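Local coordinates for extracellular solute-binding protein, family 1 (PDB 6FTH), which probably captures human milk oligosaccharides outside the cell and hands them to an ABC transporter for import into Bifidobacterium longum subsp. infantis, at residues 86-91 / 339-344; 197-202 / 265-270; 384-389 / 415-420. All coordinates share one frame; numbering follows the deposited sequence.

Interaction 1: 86-91 / 339-344; sequences VSLHAF and DRFSLS
Ser87 and Ser342 form the hydrogen-bonded pair of a short antiparallel ladder between strand 86-88 and the edge strand 339-343, in the mixed sheet that also holds strands 29-36 and 59-66. The two short strand axes approach to 4.8 Å at 162°. Two nearly equal bonds close the pair: Ser87 N to Ser342 O and Ser342 N to Ser87 O, 3.0 Å each.

On the face carrying Val86 and Leu343, packing is apolar. Val86 CG1, anti to its own N (chi1 171°), meets Phe341 CE2 at 3.4 Å, while Leu88 CD2 reaches Phe341 CD2 at 3.5 Å. The ring thus rests against two branches of the neighbouring strand, and helix 350-360 adds Ala353 and Ala357 to this side.

Past the paired residues the contact turns polar. His89 ND1 donates to Asp339 OD2 (2.7 Å) on the syn side of the carboxylate, whose plane stands 85° from the imidazole. The other oxygen, Asp339 OD1, receives Arg340 NE at 2.9 Å in a salt bridge, approached from above the carboxylate plane. One carboxylate is therefore gripped by two side chains, which fixes its rotation. Further bonds hold both partners: His89 NE2 to Glu67, and Arg340 NH1 to the carbonyls of Asp407 and Phe409.

Waters bridge the two segments beyond the paired residues. One links the carbonyls of Ser87 and Asp339 to Ala90 N; another bridges Phe91 O and Ser342 OG, which also bonds to the carbonyl of Tyr138.

Arg340 and Phe341 both face Leu140, making a classic beta bulge. A late antiparallel strand added beside an early, otherwise parallel beta-alpha sheet is characteristic of type 2 periplasmic-binding-protein folds, consistent with the strand order 2-1-3-4.

Interaction 2: 197-202 / 265-270; sequences IPMNIR and GLIPAD
Leu266, just after the Schellman motif that ends helix 249-263, bonds to Met199 of the edge strand 197-199, and the loop 265-270 lies against that strand and its continuation. Gly265, with positive phi, is the C-prime residue of the motif, and the chain emerging from it delivers the carbonyl of Leu266 to the strand. Met199 N donates to that carbonyl, Leu266 O, at 3.0 Å, and the C=O...N angle of 176° puts the donor almost straight ahead of the oxygen. It is the one hydrogen bond between the segments. In place of a second rung, Ile267 CA approaches Met199 O at 3.3 Å, a CA-H...O contact with an angle of 157° at the hydrogen.

Apolar side chains do most of the remaining work. Two prolines take part, one from each segment. The ring of Pro198 covers the Leu266 carbonyl, with Pro198 CB 3.4 Å from Leu266 O. Pro268 is met by two side chains: Ile197 CG2 touches Pro268 CG at 3.6 Å, and Asn200 OD1 lies 3.5 Å from the same Pro268 CG, each side chain crossing the ring at about a right angle. Asn200 ND2 donates to Gln283 and Asp282.

Ile267 uses its two branches on different partners. Its CG2 branch, anti to the backbone N (chi1 -69° for CG1), meets Ile201 CG1 at 3.8 Å, whereas Ile267 CG1 packs 4.0 Å from Met199 CB.

Tyr258 of helix 249-263 touches Met199, Ile201 and Ile267 together, and Leu180 of helix 173-185 lies on Pro198 and Met199. Strand 292-297 is the parallel sheet neighbour of 197-199. The loop packs on this outermost strand, with Ile267 also touching Ile262 of helix 249-263 and Leu266 touching Lys184 of helix 173-185.

Interaction 3: 384-389 / 415-420; sequences RHYTVD and DGVTIK
Arg384, Tyr386 and Val388 bond with Thr418 and Lys420 in an uninterrupted parallel ladder. Four backbone hydrogen bonds alternate along it: Thr418 N to Arg384 O, Tyr386 N to Thr418 O, Lys420 N to Tyr386 O and Val388 N to Lys420 O. The third is nearly straight, 2.8 Å from Lys420 N to Tyr386 O with 174° at the hydrogen. The short strand axes run 20° apart.

Apolar contacts lie on the face bearing Tyr386 and Ile419. Val417 CG1 comes to the edge of the tyrosine ring, 3.8 Å from Tyr386 CD2, and Val388 CG2 meets Ile419 CG2 at 4.1 Å. Leu371 of helix 363-371 touches Val388 and Ile419, while Tyr386 OH bonds to Glu363 of that helix.

Polar and mixed contacts occupy the other face. With CG anti to the backbone N (chi1 -171°), the His385 ring leans over the neighbouring strand: His385 CD2 lies 3.5 Å from Thr418 CG2, and Thr418 O sits over one ring face, towards the rim. Asp381 bonds to both His385 ND1 and Thr387 OG1. A water donates to Thr387 OG1 and is weakly bound by Lys420 NZ.

Charge gathers at the start of the ladder, where the Arg384 chain bends and brings one face of its guanidinium over the backbone of Gly416, Arg384 NH1 lying 3.7 Å from Gly416 CA; Arg384 NE pairs with Glu363.

Backbone bonding thus joins the two strands of a beta-alpha-beta unit, with one hydrophobic face turned to a helix and a polar one whose histidine is likely polarised by Asp381.

In the fold
From the N terminus, segment 86-91 opens the longest loop, closed by 339-344 in interaction 1, 248 residues apart at the closest ends. Nested within it, interaction 2 closes a shorter loop from 197-202 to 265-270, on a different sheet and across the centre of the chain: the two centres are 41 Å apart. Interaction 3 follows in series, opening and closing after interaction 1 and enclosing helix 390-398; its centre is 27 Å from that of interaction 1 and 41 Å from that of interaction 2. No pair crosses or touches. Interactions 1 and 3 pair strands in two different sheets, while interaction 2 lays a loop on the edge of a third.

Interaction 1: 86-91 / 339-344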
loop_
_atom_site.group_PDB
_atom_site.type_symbol
_atom_site.label_atom_id
_atom_site.label_comp_id
_atom_site.label_asym_id
_atom_site.label_seq_id
_atom_site.Cartn_x
_atom_site.Cartn_y
_atom_site.Cartn_z
ATOM N N VAL A 86 -13.929 10.087 19.200
ATOM C CA VAL A 86 -13.750 9.208 18.051
ATOM C C VAL A 86 -12.674 9.811 17.165
ATOM O O VAL A 86 -12.670 11.022 16.925
ATOM C CB VAL A 86 -15.059 9.096 17.250
ATOM C CG1 VAL A 86 -14.819 8.374 15.937
ATOM C CG2 VAL A 86 -16.133 8.386 18.069
ATOM N N SER A 87 -11.754 8.976 16.683
ATOM C CA SER A 87 -10.752 9.417 15.734
ATOM C C SER A 87 -10.748 8.487 14.526
ATOM O O SER A 87 -10.742 7.256 14.679
ATOM C CB SER A 87 -9.374 9.466 16.386
ATOM O OG SER A 87 -9.420 10.194 17.606
ATOM N N LEU A 88 -10.724 9.084 13.339
ATOM C CA LEU A 88 -10.755 8.371 12.068
ATOM C C LEU A 88 -9.442 8.592 11.315
ATOM O O LEU A 88 -9.022 9.744 11.119
ATOM C CB LEU A 88 -11.910 8.868 11.200
ATOM C CG LEU A 88 -13.310 8.911 11.829
ATOM C CD1 LEU A 88 -14.315 9.327 10.749
ATOM C CD2 LEU A 88 -13.737 7.580 12.523
ATOM N N HIS A 89 -8.805 7.501 10.860
ATOM C CA HIS A 89 -7.572 7.587 10.065
ATOM C C HIS A 89 -6.432 8.175 10.903
ATOM O O HIS A 89 -5.537 8.859 10.386
ATOM C CB HIS A 89 -7.800 8.354 8.747
ATOM C CG HIS A 89 -6.605 8.424 7.822
ATOM N ND1 HIS A 89 -5.637 7.444 7.754
ATOM C CD2 HIS A 89 -6.240 9.366 6.918
ATOM C CE1 HIS A 89 -4.724 7.783 6.859
ATOM N NE2 HIS A 89 -5.063 8.945 6.340
ATOM N N ALA A 90 -6.469 7.894 12.203
ATOM C CA ALA A 90 -5.548 8.501 13.152
ATOM C C ALA A 90 -4.630 7.498 13.829
ATOM O O ALA A 90 -3.408 7.728 13.875
ATOM C CB ALA A 90 -6.355 9.281 14.201
ATOM N N PHE A 91 -5.176 6.406 14.364
ATOM C CA PHE A 91 -4.439 5.479 15.219
ATOM C C PHE A 91 -4.435 4.063 14.659
ATOM O O PHE A 91 -5.489 3.493 14.345
ATOM C CB PHE A 91 -5.017 5.472 16.632
ATOM C CG PHE A 91 -5.011 6.826 17.276
ATOM C CD1 PHE A 91 -3.818 7.443 17.587
ATOM C CD2 PHE A 91 -6.188 7.466 17.595
ATOM C CE1 PHE A 91 -3.811 8.708 18.156
ATOM C CE2 PHE A 91 -6.183 8.720 18.176
ATOM C CZ PHE A 91 -4.985 9.332 18.469
ATOM N N ASP A 339 -6.383 1.689 10.428
ATOM C CA ASP A 339 -6.375 2.834 11.330
ATOM C C ASP A 339 -7.658 3.655 11.251
ATOM O O ASP A 339 -7.623 4.878 11.339
ATOM C CB ASP A 339 -5.185 3.740 11.018
ATOM C CG ASP A 339 -5.299 4.425 9.671
ATOM O OD1 ASP A 339 -5.842 3.837 8.710
ATOM O OD2 ASP A 339 -4.834 5.570 9.546
ATOM N N ARG A 340 -8.812 3.025 11.118
ATOM C CA ARG A 340 -9.969 3.761 10.618
ATOM C C ARG A 340 -11.059 4.092 11.640
ATOM O O ARG A 340 -12.004 4.811 11.299
ATOM C CB ARG A 340 -10.499 3.071 9.361
ATOM C CG ARG A 340 -9.441 3.029 8.262
ATOM C CD ARG A 340 -9.153 4.437 7.746
ATOM N NE ARG A 340 -7.959 4.566 6.915
ATOM C CZ ARG A 340 -7.957 4.505 5.589
ATOM N NH1 ARG A 340 -9.072 4.234 4.897
ATOM N NH2 ARG A 340 -6.808 4.690 4.933
ATOM N N PHE A 341 -10.959 3.631 12.878
ATOM C CA PHE A 341 -11.881 4.083 13.918
ATOM C C PHE A 341 -11.355 3.690 15.283
ATOM O O PHE A 341 -11.146 2.499 15.546
ATOM C CB PHE A 341 -13.267 3.442 13.728
ATOM C CG PHE A 341 -14.325 3.957 14.682
ATOM C CD1 PHE A 341 -14.389 3.503 15.996
ATOM C CD2 PHE A 341 -15.264 4.886 14.258
ATOM C CE1 PHE A 341 -15.362 3.976 16.873
ATOM C CE2 PHE A 341 -16.236 5.372 15.136
ATOM C CZ PHE A 341 -16.268 4.924 16.446
ATOM N N SER A 342 -11.158 4.659 16.173
ATOM C CA SER A 342 -10.818 4.352 17.553
ATOM C C SER A 342 -11.638 5.245 18.475
ATOM O O SER A 342 -11.904 6.401 18.141
ATOM C CB SER A 342 -9.321 4.555 17.844
ATOM O OG SER A 342 -8.501 3.608 17.162
ATOM N N LEU A 343 -12.057 4.681 19.600
ATOM C CA LEU A 343 -12.931 5.333 20.573
ATOM C C LEU A 343 -12.140 5.575 21.848
ATOM O O LEU A 343 -11.516 4.654 22.374
ATOM C CB LEU A 343 -14.117 4.421 20.898
ATOM C CG LEU A 343 -15.149 4.845 21.949
ATOM C CD1 LEU A 343 -15.781 6.185 21.615
ATOM C CD2 LEU A 343 -16.221 3.775 22.085
ATOM N N SER A 344 -12.182 6.801 22.354
ATOM C CA SER A 344 -11.517 7.100 23.614
ATOM C C SER A 344 -12.168 6.316 24.744
ATOM O O SER A 344 -13.396 6.246 24.849
ATOM C CB SER A 344 -11.637 8.591 23.931
ATOM O OG SER A 344 -11.240 8.834 25.270
HETATM O O HOH W 1 -8.255 6.307 13.968
HETATM O O HOH W 2 -10.388 8.585 19.556
HETATM O O HOH W 3 -3.149 7.595 10.242
HETATM O O HOH W 4 -8.238 3.572 14.402
#

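Interaction 2: 197-202 / 265-270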
loop_
_atom_site.group_PDB
_atom_site.type_symbol
_atom_site.label_atom_id
_atom_site.label_comp_id
_atom_site.label_asym_id
_atom_site.label_seq_id
_atom_site.Cartn_x
_atom_site.Cartn_y
_atom_site.Cartn_z
ATOM N N ILE A 197 14.560 6.293 -21.924
ATOM C CA ILE A 197 15.026 5.728 -20.662
ATOM C C ILE A 197 14.568 4.277 -20.659
ATOM O O ILE A 197 13.371 4.018 -20.473
ATOM C CB ILE A 197 14.419 6.490 -19.478
ATOM C CG1 ILE A 197 14.819 7.972 -19.516
ATOM C CG2 ILE A 197 14.881 5.855 -18.163
ATOM C CD1 ILE A 197 14.052 8.878 -18.534
ATOM N N PRO A 198 15.452 3.302 -20.903
ATOM C CA PRO A 198 14.959 1.932 -21.061
ATOM C C PRO A 198 14.182 1.439 -19.857
ATOM O O PRO A 198 13.075 0.920 -20.019
ATOM C CB PRO A 198 16.237 1.143 -21.339
ATOM C CG PRO A 198 17.135 2.159 -21.990
ATOM C CD PRO A 198 16.887 3.395 -21.233
ATOM N N MET A 199 14.748 1.581 -18.667
ATOM C CA MET A 199 14.080 1.234 -17.420
ATOM C C MET A 199 14.343 2.362 -16.428
ATOM O O MET A 199 15.482 2.828 -16.315
ATOM C CB MET A 199 14.625 -0.093 -16.880
ATOM C CG MET A 199 13.998 -0.507 -15.579
ATOM S SD MET A 199 14.431 -2.218 -15.167
ATOM C CE MET A 199 13.390 -2.509 -13.699
ATOM N N ASN A 200 13.293 2.805 -15.733
ATOM C CA ASN A 200 13.394 3.821 -14.702
ATOM C C ASN A 200 12.980 3.236 -13.360
ATOM O O ASN A 200 11.955 2.549 -13.266
ATOM C CB ASN A 200 12.549 5.043 -15.030
ATOM C CG ASN A 200 13.190 6.321 -14.538
ATOM O OD1 ASN A 200 14.206 6.295 -13.851
ATOM N ND2 ASN A 200 12.573 7.437 -14.845
ATOM N N ILE A 201 13.790 3.497 -12.334
ATOM C CA ILE A 201 13.526 3.013 -10.989
ATOM C C ILE A 201 13.592 4.189 -10.022
ATOM O O ILE A 201 14.304 5.174 -10.252
ATOM C CB ILE A 201 14.512 1.888 -10.571
ATOM C CG1 ILE A 201 15.973 2.328 -10.733
ATOM C CG2 ILE A 201 14.248 0.612 -11.366
ATOM C CD1 ILE A 201 16.986 1.406 -10.030
ATOM N N ARG A 202 12.840 4.071 -8.936
ATOM C CA ARG A 202 12.825 5.034 -7.846
ATOM C C ARG A 202 14.080 4.928 -7.000
ATOM O O ARG A 202 14.675 3.855 -6.862
ATOM C CB ARG A 202 11.662 4.728 -6.902
ATOM C CG ARG A 202 10.298 5.158 -7.420
ATOM C CD ARG A 202 9.201 4.908 -6.376
ATOM N NE ARG A 202 8.083 5.845 -6.552
ATOM C CZ ARG A 202 7.104 6.040 -5.674
ATOM N NH1 ARG A 202 7.061 5.348 -4.540
ATOM N NH2 ARG A 202 6.163 6.941 -5.932
ATOM N N GLY A 265 24.050 1.976 -19.077
ATOM C CA GLY A 265 23.227 3.095 -19.464
ATOM C C GLY A 265 21.774 2.753 -19.676
ATOM O O GLY A 265 21.072 3.481 -20.393
ATOM N N LEU A 266 21.286 1.663 -19.077
ATOM C CA LEU A 266 19.903 1.249 -19.273
ATOM C C LEU A 266 18.957 1.771 -18.202
ATOM O O LEU A 266 17.734 1.662 -18.366
ATOM C CB LEU A 266 19.833 -0.265 -19.354
ATOM C CG LEU A 266 20.791 -0.894 -20.380
ATOM C CD1 LEU A 266 20.810 -2.403 -20.332
ATOM C CD2 LEU A 266 20.452 -0.442 -21.805
ATOM N N ILE A 267 19.497 2.325 -17.124
ATOM C CA ILE A 267 18.781 3.017 -16.062
ATOM C C ILE A 267 19.495 4.351 -15.858
ATOM O O ILE A 267 20.724 4.387 -15.981
ATOM C CB ILE A 267 18.806 2.162 -14.782
ATOM C CG1 ILE A 267 17.949 0.914 -14.997
ATOM C CG2 ILE A 267 18.380 2.980 -13.579
ATOM C CD1 ILE A 267 17.991 -0.122 -13.869
ATOM N N PRO A 268 18.804 5.453 -15.529
ATOM C CA PRO A 268 19.513 6.740 -15.396
ATOM C C PRO A 268 20.603 6.681 -14.339
ATOM O O PRO A 268 20.410 6.141 -13.245
ATOM C CB PRO A 268 18.403 7.718 -15.010
ATOM C CG PRO A 268 17.154 7.115 -15.623
ATOM C CD PRO A 268 17.345 5.630 -15.415
ATOM N N ALA A 269 21.764 7.251 -14.681
ATOM C CA ALA A 269 22.903 7.230 -13.772
ATOM C C ALA A 269 22.599 7.931 -12.453
ATOM O O ALA A 269 23.170 7.568 -11.423
ATOM C CB ALA A 269 24.116 7.880 -14.444
ATOM N N ASP A 270 21.698 8.917 -12.448
ATOM C CA ASP A 270 21.350 9.638 -11.228
ATOM C C ASP A 270 20.071 9.120 -10.579
ATOM O O ASP A 270 19.420 9.848 -9.820
ATOM C CB ASP A 270 21.268 11.145 -11.499
ATOM C CG ASP A 270 20.190 11.518 -12.480
ATOM O OD1 ASP A 270 19.719 10.639 -13.221
ATOM O OD2 ASP A 270 19.824 12.721 -12.525
#

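Interaction 3: 384-389 / 415-420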
loop_
_atom_site.group_PDB
_atom_site.type_symbol
_atom_site.label_atom_id
_atom_site.label_comp_id
_atom_site.label_asym_id
_atom_site.label_seq_id
_atom_site.Cartn_x
_atom_site.Cartn_y
_atom_site.Cartn_z
ATOM N N ARG A 384 -28.157 -2.757 -4.798
ATOM C CA ARG A 384 -26.753 -2.669 -4.369
ATOM C C ARG A 384 -25.825 -2.258 -5.507
ATOM O O ARG A 384 -24.626 -2.536 -5.464
ATOM C CB ARG A 384 -26.262 -3.968 -3.709
ATOM C CG ARG A 384 -27.235 -4.512 -2.676
ATOM C CD ARG A 384 -26.643 -5.644 -1.856
ATOM N NE ARG A 384 -25.771 -5.120 -0.807
ATOM C CZ ARG A 384 -24.967 -5.867 -0.071
ATOM N NH1 ARG A 384 -24.910 -7.178 -0.272
ATOM N NH2 ARG A 384 -24.211 -5.309 0.865
ATOM N N HIS A 385 -26.362 -1.566 -6.507
ATOM C CA HIS A 385 -25.593 -1.056 -7.638
ATOM C C HIS A 385 -25.532 0.465 -7.559
ATOM O O HIS A 385 -26.528 1.132 -7.232
ATOM C CB HIS A 385 -26.220 -1.479 -8.974
ATOM C CG HIS A 385 -25.364 -1.159 -10.160
ATOM N ND1 HIS A 385 -25.268 0.115 -10.683
ATOM C CD2 HIS A 385 -24.531 -1.929 -10.897
ATOM C CE1 HIS A 385 -24.422 0.107 -11.698
ATOM N NE2 HIS A 385 -23.958 -1.121 -11.850
ATOM N N TYR A 386 -24.346 1.009 -7.833
ATOM C CA TYR A 386 -24.095 2.442 -7.757
ATOM C C TYR A 386 -23.347 2.856 -9.008
ATOM O O TYR A 386 -22.502 2.109 -9.500
ATOM C CB TYR A 386 -23.277 2.789 -6.509
ATOM C CG TYR A 386 -23.991 2.375 -5.259
ATOM C CD1 TYR A 386 -24.913 3.213 -4.645
ATOM C CD2 TYR A 386 -23.809 1.102 -4.737
ATOM C CE1 TYR A 386 -25.596 2.819 -3.529
ATOM C CE2 TYR A 386 -24.482 0.692 -3.598
ATOM C CZ TYR A 386 -25.389 1.559 -2.999
ATOM O OH TYR A 386 -26.095 1.197 -1.877
ATOM N N THR A 387 -23.642 4.056 -9.510
ATOM C CA THR A 387 -22.982 4.600 -10.694
ATOM C C THR A 387 -22.354 5.949 -10.380
ATOM O O THR A 387 -23.022 6.859 -9.879
ATOM C CB THR A 387 -23.963 4.749 -11.857
ATOM O OG1 THR A 387 -24.526 3.465 -12.161
ATOM C CG2 THR A 387 -23.253 5.308 -13.079
ATOM N N VAL A 388 -21.075 6.061 -10.685
ATOM C CA VAL A 388 -20.313 7.288 -10.507
ATOM C C VAL A 388 -20.335 8.095 -11.804
ATOM O O VAL A 388 -20.133 7.556 -12.901
ATOM C CB VAL A 388 -18.866 6.964 -10.104
ATOM C CG1 VAL A 388 -18.027 8.259 -9.959
ATOM C CG2 VAL A 388 -18.832 6.165 -8.820
ATOM N N ASP A 389 -20.561 9.400 -11.673
ATOM C CA ASP A 389 -20.362 10.331 -12.781
ATOM C C ASP A 389 -18.860 10.578 -12.858
ATOM O O ASP A 389 -18.301 11.342 -12.068
ATOM C CB ASP A 389 -21.130 11.616 -12.499
ATOM C CG ASP A 389 -21.084 12.599 -13.650
ATOM O OD1 ASP A 389 -20.084 12.619 -14.388
ATOM O OD2 ASP A 389 -22.062 13.372 -13.798
ATOM N N ASP A 415 -18.803 -7.281 -0.871
ATOM C CA ASP A 415 -18.669 -7.895 -2.196
ATOM C C ASP A 415 -19.991 -7.917 -2.982
ATOM O O ASP A 415 -19.970 -7.944 -4.229
ATOM C CB ASP A 415 -18.148 -9.316 -2.059
ATOM C CG ASP A 415 -16.681 -9.400 -1.722
ATOM O OD1 ASP A 415 -15.999 -8.355 -1.501
ATOM O OD2 ASP A 415 -16.179 -10.554 -1.655
ATOM N N GLY A 416 -21.135 -7.892 -2.286
ATOM C CA GLY A 416 -22.432 -7.838 -2.960
ATOM C C GLY A 416 -22.769 -6.496 -3.605
ATOM O O GLY A 416 -23.757 -6.419 -4.349
ATOM N N VAL A 417 -21.971 -5.467 -3.363
ATOM C CA VAL A 417 -22.152 -4.151 -3.962
ATOM C C VAL A 417 -21.374 -4.094 -5.262
ATOM O O VAL A 417 -20.228 -4.555 -5.332
ATOM C CB VAL A 417 -21.645 -3.070 -2.988
ATOM C CG1 VAL A 417 -21.451 -1.698 -3.697
ATOM C CG2 VAL A 417 -22.599 -2.959 -1.819
ATOM N N THR A 418 -21.997 -3.532 -6.298
ATOM C CA THR A 418 -21.354 -3.279 -7.580
ATOM C C THR A 418 -21.291 -1.777 -7.797
ATOM O O THR A 418 -22.287 -1.075 -7.581
ATOM C CB THR A 418 -22.131 -3.922 -8.723
ATOM O OG1 THR A 418 -22.069 -5.348 -8.562
ATOM C CG2 THR A 418 -21.514 -3.533 -10.069
ATOM N N ILE A 419 -20.122 -1.299 -8.206
ATOM C CA ILE A 419 -19.915 0.111 -8.505
ATOM C C ILE A 419 -19.493 0.203 -9.949
ATOM O O ILE A 419 -18.527 -0.449 -10.365
ATOM C CB ILE A 419 -18.837 0.732 -7.610
ATOM C CG1 ILE A 419 -19.253 0.630 -6.136
ATOM C CG2 ILE A 419 -18.594 2.199 -8.023
ATOM C CD1 ILE A 419 -18.144 0.977 -5.136
ATOM N N LYS A 420 -20.211 1.017 -10.708
ATOM C CA LYS A 420 -19.818 1.370 -12.051
ATOM C C LYS A 420 -19.199 2.760 -12.008
ATOM O O LYS A 420 -19.790 3.687 -11.442
ATOM C CB LYS A 420 -21.033 1.356 -12.966
ATOM C CG LYS A 420 -20.761 1.862 -14.353
ATOM C CD LYS A 420 -22.067 1.782 -15.135
ATOM C CE LYS A 420 -22.047 2.406 -16.493
ATOM N NZ LYS A 420 -23.458 2.269 -17.023
HETATM O O HOH W 5 -25.727 3.062 -14.606
#